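Local coordinates for protein TqaA (Penicillium aethiopicum, PDB 5DLK) that probably takes part in fungal nonribosomal peptide synthesis, its C-terminal condensation-like domain, present here as a mutant, closing the peptide macrocycle, at residues P227-W232 / F372-N377; V287-A292 / H351-Q356; R85-S90 / A194-Q199. All coordinates share one frame; numbering follows the deposited sequence.

Contact 1. Residues P227-W232 / F372-N377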
# COMPACT_ATOMS: atom_id res chain seq x y z
N PRO A 227 7.71 -19.11 16.61
CA PRO A 227 6.38 -18.89 17.18
C PRO A 227 5.42 -18.31 16.15
O PRO A 227 4.22 -18.53 16.27
CB PRO A 227 6.63 -17.87 18.30
CG PRO A 227 8.10 -18.03 18.64
CD PRO A 227 8.77 -18.39 17.35
N THR A 228 5.93 -17.57 15.18
CA THR A 228 5.04 -16.96 14.20
C THR A 228 4.46 -18.02 13.25
O THR A 228 3.27 -18.01 12.95
CB THR A 228 5.75 -15.85 13.45
OG1 THR A 228 5.83 -14.72 14.33
CG2 THR A 228 4.93 -15.43 12.23
N PHE A 229 5.28 -18.96 12.81
CA PHE A 229 4.75 -20.01 11.96
C PHE A 229 4.00 -21.07 12.77
O PHE A 229 3.10 -21.75 12.24
CB PHE A 229 5.86 -20.61 11.11
CG PHE A 229 6.41 -19.62 10.11
CD1 PHE A 229 5.57 -19.06 9.16
CD2 PHE A 229 7.73 -19.20 10.18
CE1 PHE A 229 6.04 -18.11 8.25
CE2 PHE A 229 8.22 -18.27 9.28
CZ PHE A 229 7.38 -17.72 8.32
N GLN A 230 4.33 -21.19 14.04
CA GLN A 230 3.52 -22.03 14.92
C GLN A 230 2.13 -21.41 15.06
O GLN A 230 1.12 -22.13 15.02
CB GLN A 230 4.17 -22.18 16.29
CG GLN A 230 5.39 -23.10 16.24
CD GLN A 230 6.20 -23.08 17.54
OE1 GLN A 230 5.87 -22.34 18.48
NE2 GLN A 230 7.26 -23.89 17.59
N PHE A 231 2.10 -20.09 15.22
CA PHE A 231 0.82 -19.39 15.31
C PHE A 231 -0.01 -19.60 14.06
O PHE A 231 -1.18 -19.94 14.15
CB PHE A 231 1.00 -17.88 15.53
CG PHE A 231 -0.27 -17.10 15.27
CD1 PHE A 231 -0.46 -16.46 14.04
CD2 PHE A 231 -1.28 -17.06 16.22
CE1 PHE A 231 -1.65 -15.77 13.77
CE2 PHE A 231 -2.48 -16.36 15.98
CZ PHE A 231 -2.65 -15.71 14.73
N TRP A 232 0.57 -19.36 12.88
CA TRP A 232 -0.25 -19.45 11.66
C TRP A 232 -0.74 -20.88 11.44
O TRP A 232 -1.85 -21.07 10.98
CB TRP A 232 0.52 -18.94 10.44
CG TRP A 232 0.59 -17.43 10.40
CD1 TRP A 232 1.69 -16.62 10.62
CD2 TRP A 232 -0.51 -16.53 10.14
NE1 TRP A 232 1.33 -15.29 10.50
CE2 TRP A 232 -0.01 -15.21 10.20
CE3 TRP A 232 -1.87 -16.73 9.84
CZ2 TRP A 232 -0.81 -14.09 10.00
CZ3 TRP A 232 -2.67 -15.61 9.64
CH2 TRP A 232 -2.14 -14.31 9.71
N PHE A 372 2.09 -19.89 3.91
CA PHE A 372 1.52 -21.04 3.24
C PHE A 372 2.53 -22.21 3.22
O PHE A 372 2.15 -23.35 3.49
CB PHE A 372 1.04 -20.68 1.83
CG PHE A 372 -0.19 -19.79 1.80
CD1 PHE A 372 -1.03 -19.72 2.90
CD2 PHE A 372 -0.49 -19.02 0.68
CE1 PHE A 372 -2.15 -18.90 2.88
CE2 PHE A 372 -1.60 -18.20 0.66
CZ PHE A 372 -2.44 -18.15 1.77
N GLN A 373 3.79 -21.94 2.88
CA GLN A 373 4.79 -23.00 2.88
C GLN A 373 5.00 -23.67 4.24
O GLN A 373 5.01 -24.90 4.34
CB GLN A 373 6.15 -22.48 2.40
CG GLN A 373 7.12 -23.62 2.06
CD GLN A 373 8.42 -23.11 1.50
OE1 GLN A 373 8.45 -22.15 0.72
NE2 GLN A 373 9.53 -23.76 1.87
N HIS A 374 5.18 -22.87 5.29
CA HIS A 374 5.61 -23.39 6.58
C HIS A 374 4.48 -23.76 7.53
O HIS A 374 4.71 -24.53 8.47
CB HIS A 374 6.50 -22.38 7.29
CG HIS A 374 7.71 -22.01 6.48
ND1 HIS A 374 8.31 -22.88 5.61
CD2 HIS A 374 8.40 -20.84 6.38
CE1 HIS A 374 9.33 -22.28 5.01
NE2 HIS A 374 9.40 -21.04 5.47
N SER A 375 3.29 -23.20 7.32
CA SER A 375 2.21 -23.36 8.31
C SER A 375 0.97 -24.08 7.81
O SER A 375 0.02 -24.29 8.57
CB SER A 375 1.79 -21.99 8.84
OG SER A 375 2.86 -21.35 9.49
N THR A 376 0.95 -24.41 6.53
CA THR A 376 -0.17 -25.11 5.91
C THR A 376 0.34 -26.16 4.94
O THR A 376 1.55 -26.26 4.70
CB THR A 376 -1.12 -24.16 5.12
OG1 THR A 376 -0.53 -23.86 3.84
CG2 THR A 376 -1.36 -22.87 5.86
N ASN A 377 -0.61 -26.91 4.37
CA ASN A 377 -0.38 -27.82 3.24
C ASN A 377 -0.72 -27.20 1.90
O ASN A 377 -0.73 -27.90 0.89
CB ASN A 377 -1.22 -29.09 3.39
CG ASN A 377 -0.76 -29.95 4.53
OD1 ASN A 377 0.42 -29.95 4.87
ND2 ASN A 377 -1.69 -30.68 5.13
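F229 and S375 meet where helix 227-235 runs beside the last turn of helix 368-375, their CA atoms 5.6 Å apart. The F229 side chain starts against the serine: CB lies 3.5 Å from S375 OG. At the root of the ring, CG and CD1 rest under the methylene of H374, whose CB sits 4.2 Å from the F229 ring centroid and 24° off its normal, a CH-pi contact; CD1 also lies near S375 OG, which stands at the ring edge. Farther out, CD2, CE1 and CE2 all face H374 CD2, and at the tip CZ comes to 3.8 Å from that carbon. The imidazole thus presents its edge to the phenyl face in a T-shaped pair, planes at 85°. Both helices belong to the condensation domain, whose chloramphenicol acetyltransferase-like fold is built from two lobes; this packing lies in the C-terminal one, with the W232 side chain about 8 Å from that of Y357, a phosphopantetheine-binding residue. The polar link is made by S375: with OG turned to the side of its own backbone N (chi1 -62°), the hydroxyl donates to F229 O at 2.8 Å. It arrives in the carbonyl plane, on a lone pair. W232 adds its CB, 3.5 Å from S375 OG, while its indole leads elsewhere and gives NE1 to H363 O.

Contact 2. Residues V287-A292 / H351-Q356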
# COMPACT_ATOMS: atom_id res chain seq x y z
N VAL A 287 -16.45 -3.77 8.64
CA VAL A 287 -16.36 -4.07 7.22
C VAL A 287 -16.00 -5.55 6.97
O VAL A 287 -16.58 -6.21 6.10
CB VAL A 287 -15.30 -3.19 6.54
CG1 VAL A 287 -15.11 -3.64 5.10
CG2 VAL A 287 -15.73 -1.71 6.62
N LYS A 288 -15.04 -6.05 7.73
CA LYS A 288 -14.60 -7.43 7.52
C LYS A 288 -15.64 -8.45 7.99
O LYS A 288 -15.79 -9.51 7.37
CB LYS A 288 -13.24 -7.64 8.22
CG LYS A 288 -12.17 -6.86 7.43
CD LYS A 288 -10.93 -6.59 8.25
CE LYS A 288 -9.99 -5.66 7.45
NZ LYS A 288 -8.72 -5.36 8.20
N ALA A 289 -16.37 -8.13 9.07
CA ALA A 289 -17.46 -9.01 9.51
C ALA A 289 -18.56 -9.07 8.48
O ALA A 289 -19.12 -10.13 8.22
CB ALA A 289 -18.03 -8.56 10.84
N ALA A 290 -18.87 -7.92 7.87
CA ALA A 290 -19.90 -7.90 6.84
C ALA A 290 -19.48 -8.77 5.65
O ALA A 290 -20.29 -9.53 5.08
CB ALA A 290 -20.17 -6.44 6.37
N THR A 291 -18.22 -8.66 5.28
CA THR A 291 -17.67 -9.46 4.19
C THR A 291 -17.73 -10.96 4.53
O THR A 291 -18.05 -11.79 3.66
CB THR A 291 -16.22 -9.03 3.88
OG1 THR A 291 -16.23 -7.65 3.49
CG2 THR A 291 -15.64 -9.88 2.74
N ALA A 292 -17.43 -11.30 5.78
CA ALA A 292 -17.48 -12.71 6.19
C ALA A 292 -18.88 -13.28 6.11
O ALA A 292 -19.07 -14.42 5.67
CB ALA A 292 -16.94 -12.88 7.61
N HIS A 351 -17.21 -9.25 17.62
CA HIS A 351 -16.14 -9.52 18.58
C HIS A 351 -15.19 -10.59 18.07
O HIS A 351 -13.96 -10.44 18.20
CB HIS A 351 -16.72 -9.93 19.95
CG HIS A 351 -17.15 -8.76 20.77
ND1 HIS A 351 -16.32 -7.70 21.05
CD2 HIS A 351 -18.35 -8.46 21.34
CE1 HIS A 351 -16.97 -6.80 21.77
NE2 HIS A 351 -18.21 -7.24 21.96
N HIS A 352 -15.74 -11.64 17.49
CA HIS A 352 -14.93 -12.72 16.94
C HIS A 352 -14.06 -12.21 15.79
O HIS A 352 -12.86 -12.51 15.73
CB HIS A 352 -15.80 -13.89 16.47
CG HIS A 352 -15.06 -14.95 15.71
ND1 HIS A 352 -14.11 -15.77 16.31
CD2 HIS A 352 -15.12 -15.34 14.42
CE1 HIS A 352 -13.62 -16.60 15.40
NE2 HIS A 352 -14.23 -16.37 14.25
N THR A 353 -14.65 -11.45 14.88
CA THR A 353 -13.92 -10.96 13.72
C THR A 353 -12.75 -10.09 14.19
O THR A 353 -11.64 -10.15 13.64
CB THR A 353 -14.84 -10.18 12.76
OG1 THR A 353 -15.87 -11.07 12.29
CG2 THR A 353 -14.08 -9.65 11.56
N GLN A 354 -12.99 -9.30 15.23
CA GLN A 354 -11.95 -8.41 15.68
C GLN A 354 -10.80 -9.20 16.30
O GLN A 354 -9.64 -8.95 16.00
CB GLN A 354 -12.48 -7.37 16.67
CG GLN A 354 -11.45 -6.27 17.00
CD GLN A 354 -12.14 -4.97 17.37
OE1 GLN A 354 -12.86 -4.38 16.56
NE2 GLN A 354 -11.95 -4.53 18.61
N THR A 355 -11.11 -10.20 17.12
CA THR A 355 -10.01 -10.97 17.68
C THR A 355 -9.33 -11.85 16.62
O THR A 355 -8.15 -12.15 16.75
CB THR A 355 -10.48 -11.80 18.90
OG1 THR A 355 -11.57 -12.61 18.54
CG2 THR A 355 -10.96 -10.87 20.00
N GLN A 356 -10.02 -12.22 15.55
CA GLN A 356 -9.35 -12.97 14.48
C GLN A 356 -8.30 -12.13 13.76
O GLN A 356 -7.42 -12.67 13.09
CB GLN A 356 -10.37 -13.53 13.48
CG GLN A 356 -11.19 -14.69 14.08
CD GLN A 356 -10.30 -15.88 14.46
OE1 GLN A 356 -9.89 -16.03 15.61
NE2 GLN A 356 -10.01 -16.74 13.48
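Van der Waals contact carries the meeting of A289 with T353, which sit at the point where helices 283-299 and 346-358 come closest within these segments, CA to CA 5.8 Å. T353 rests both branches against A289 and the preceding peptide. OG1, beside its own backbone N (chi1 -61°), lies 3.6 Å from A289 CB; this leaves CG2 anti to that N, where it reaches A289 N at 3.7 Å and K288 CB at 4.0 Å. The small A289 side chain is consistent with the close approach. In the C-terminal lobe of the condensation domain, helix 283-299 packs its other sides on helix 446-465, where A289 also touches F463, and on strand 386-390 of the six-stranded mixed sheet.

Hydrogen bonds here run within each helix or out to third parties, none across the pair of segments. T353 OG1 is bonded to L349 O, one turn back, and just before the first segment T285 OG1 is hydrogen-bonded to Q354 OE1, a further link between the two helices. V287 O is gripped by two donors of T291, OG1 at 3.0 Å and N at 3.1 Å, from opposite faces of the carbonyl plane.

The extended K288 chain leads away from T353, its NZ hydrogen-bonded to H308 ND1, and passes about 5 Å from the side chain of Y357, which binds phosphopantetheine.

Contact 3. Residues R85-S90 / A194-Q199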
# COMPACT_ATOMS: atom_id res chain seq x y z
N ARG A 85 14.07 22.92 -5.27
CA ARG A 85 14.94 21.97 -5.95
C ARG A 85 15.84 21.19 -4.99
O ARG A 85 15.96 19.97 -5.10
CB ARG A 85 15.82 22.68 -6.98
CG ARG A 85 15.10 23.14 -8.22
CD ARG A 85 16.06 23.82 -9.20
NE ARG A 85 15.30 24.56 -10.19
CZ ARG A 85 15.12 25.87 -10.17
NH1 ARG A 85 15.71 26.62 -9.25
NH2 ARG A 85 14.38 26.44 -11.11
N GLU A 86 16.50 21.90 -4.08
CA GLU A 86 17.42 21.25 -3.15
C GLU A 86 16.70 20.38 -2.12
O GLU A 86 17.30 19.47 -1.55
CB GLU A 86 18.27 22.29 -2.43
CG GLU A 86 19.07 23.19 -3.36
CD GLU A 86 19.41 24.53 -2.73
OE1 GLU A 86 19.38 24.64 -1.49
OE2 GLU A 86 19.70 25.48 -3.49
N THR A 87 15.44 20.69 -1.87
CA THR A 87 14.65 19.90 -0.92
C THR A 87 14.38 18.50 -1.49
O THR A 87 14.43 17.50 -0.75
CB THR A 87 13.33 20.61 -0.58
OG1 THR A 87 13.63 21.87 0.03
CG2 THR A 87 12.49 19.77 0.38
N CYS A 88 14.13 18.42 -2.79
CA CYS A 88 14.03 17.13 -3.48
C CYS A 88 15.30 16.29 -3.26
O CYS A 88 15.23 15.10 -2.96
CB CYS A 88 13.78 17.33 -4.97
SG CYS A 88 12.25 18.21 -5.38
N GLN A 89 16.45 16.93 -3.42
CA GLN A 89 17.71 16.22 -3.21
C GLN A 89 17.81 15.73 -1.77
O GLN A 89 18.13 14.57 -1.52
CB GLN A 89 18.90 17.13 -3.55
CG GLN A 89 20.24 16.48 -3.28
CD GLN A 89 20.59 15.39 -4.26
OE1 GLN A 89 20.62 15.61 -5.48
NE2 GLN A 89 20.86 14.18 -3.74
N SER A 90 17.50 16.61 -0.82
CA SER A 90 17.66 16.28 0.60
C SER A 90 16.67 15.21 1.05
O SER A 90 16.98 14.40 1.93
CB SER A 90 17.52 17.53 1.46
OG SER A 90 18.59 18.43 1.21
N ALA A 194 8.30 19.34 3.58
CA ALA A 194 7.99 20.68 4.06
C ALA A 194 9.00 21.14 5.10
O ALA A 194 9.49 22.27 5.05
CB ALA A 194 6.59 20.72 4.62
N ALA A 195 9.33 20.26 6.04
CA ALA A 195 10.29 20.58 7.10
C ALA A 195 11.67 20.91 6.54
O ALA A 195 12.34 21.82 7.03
CB ALA A 195 10.38 19.42 8.10
N ILE A 196 12.09 20.19 5.51
CA ILE A 196 13.40 20.42 4.91
C ILE A 196 13.39 21.76 4.17
O ILE A 196 14.33 22.55 4.31
CB ILE A 196 13.80 19.30 3.95
CG1 ILE A 196 14.08 18.02 4.73
CG2 ILE A 196 15.02 19.71 3.12
CD1 ILE A 196 14.24 16.79 3.85
N TYR A 197 12.33 22.02 3.42
CA TYR A 197 12.15 23.31 2.76
C TYR A 197 12.09 24.45 3.78
O TYR A 197 12.70 25.50 3.59
CB TYR A 197 10.89 23.30 1.90
CG TYR A 197 10.62 24.60 1.17
CD1 TYR A 197 11.14 24.83 -0.09
CD2 TYR A 197 9.84 25.60 1.75
CE1 TYR A 197 10.89 26.02 -0.76
CE2 TYR A 197 9.59 26.78 1.09
CZ TYR A 197 10.12 26.99 -0.16
OH TYR A 197 9.88 28.17 -0.82
N ASN A 198 11.35 24.23 4.87
CA ASN A 198 11.19 25.25 5.92
C ASN A 198 12.41 25.37 6.82
O ASN A 198 12.42 26.16 7.76
CB ASN A 198 9.98 24.94 6.79
CG ASN A 198 8.68 25.08 6.05
OD1 ASN A 198 8.61 25.75 5.02
ND2 ASN A 198 7.63 24.46 6.58
N GLN A 199 13.43 24.56 6.52
CA GLN A 199 14.66 24.50 7.29
C GLN A 199 14.40 24.20 8.77
O GLN A 199 14.97 24.83 9.66
CB GLN A 199 15.45 25.80 7.12
CG GLN A 199 15.90 26.01 5.69
CD GLN A 199 16.56 27.35 5.47
OE1 GLN A 199 16.02 28.40 5.86
NE2 GLN A 199 17.74 27.34 4.85
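T87 meets both I196 and Y197 because its first torsion (chi1 -61°) spreads its two branches over the neighbouring helix: CG2, anti to the backbone N, turns to I196, while OG1, on the same side as that N, faces Y197. Y197 in turn holds CG anti to its backbone N (chi1 180°), which sends the phenol along helix 81-94. This is helix-helix packing in the N-terminal lobe of the condensation domain, placed just where helix 186-197 ends in a Schellman motif, with Q199 at positive phi and Q199 N bonded back to I196 O.

The aliphatic part is shared by three residues. I196 CG2 lies between two partners, T87 CG2 and S90 CB, each at 3.7 Å. The T87 and I196 side chains lie alongside one another, running in opposite senses, and the far end of the isoleucine, CD1, settles 4.0 Å from S90 C.

No hydrogen bond crosses between the segments. T87 OG1 is bonded to R83 O one turn earlier in its own helix, and Y197 OH to N80 N, just ahead of helix 81-94, a bond that fixes the phenol at its tip. Across the contact, T87 OG1 comes to 3.4 Å from Y197 CA and 3.6 Å from Y197 CB, and it sits near the plane of the ring at its edge, 3.9 Å from CD1.

In the fold
Contacts 1 and 2 share the C-terminal lobe, their centres about 22 Å apart, and use successive helices, 346-358 and 368-375; contact 3 lies on the opposite side of the chain's centre, about 45 and 43 Å from their centres to its own. The first two are buried, whereas contact 3 is only partly so, with I196 and S90 partly exposed. All three join helix to helix: contact 1 combines an aromatic pair with a hydrogen bond, contact 2 relies on alanine and threonine at close range, and contact 3 on aliphatic groups and a threonine hydroxyl against the base of a tyrosine. Contact 2 lies close to phosphopantetheine-binding Y357, contact 1 somewhat farther off; contact 3 is remote.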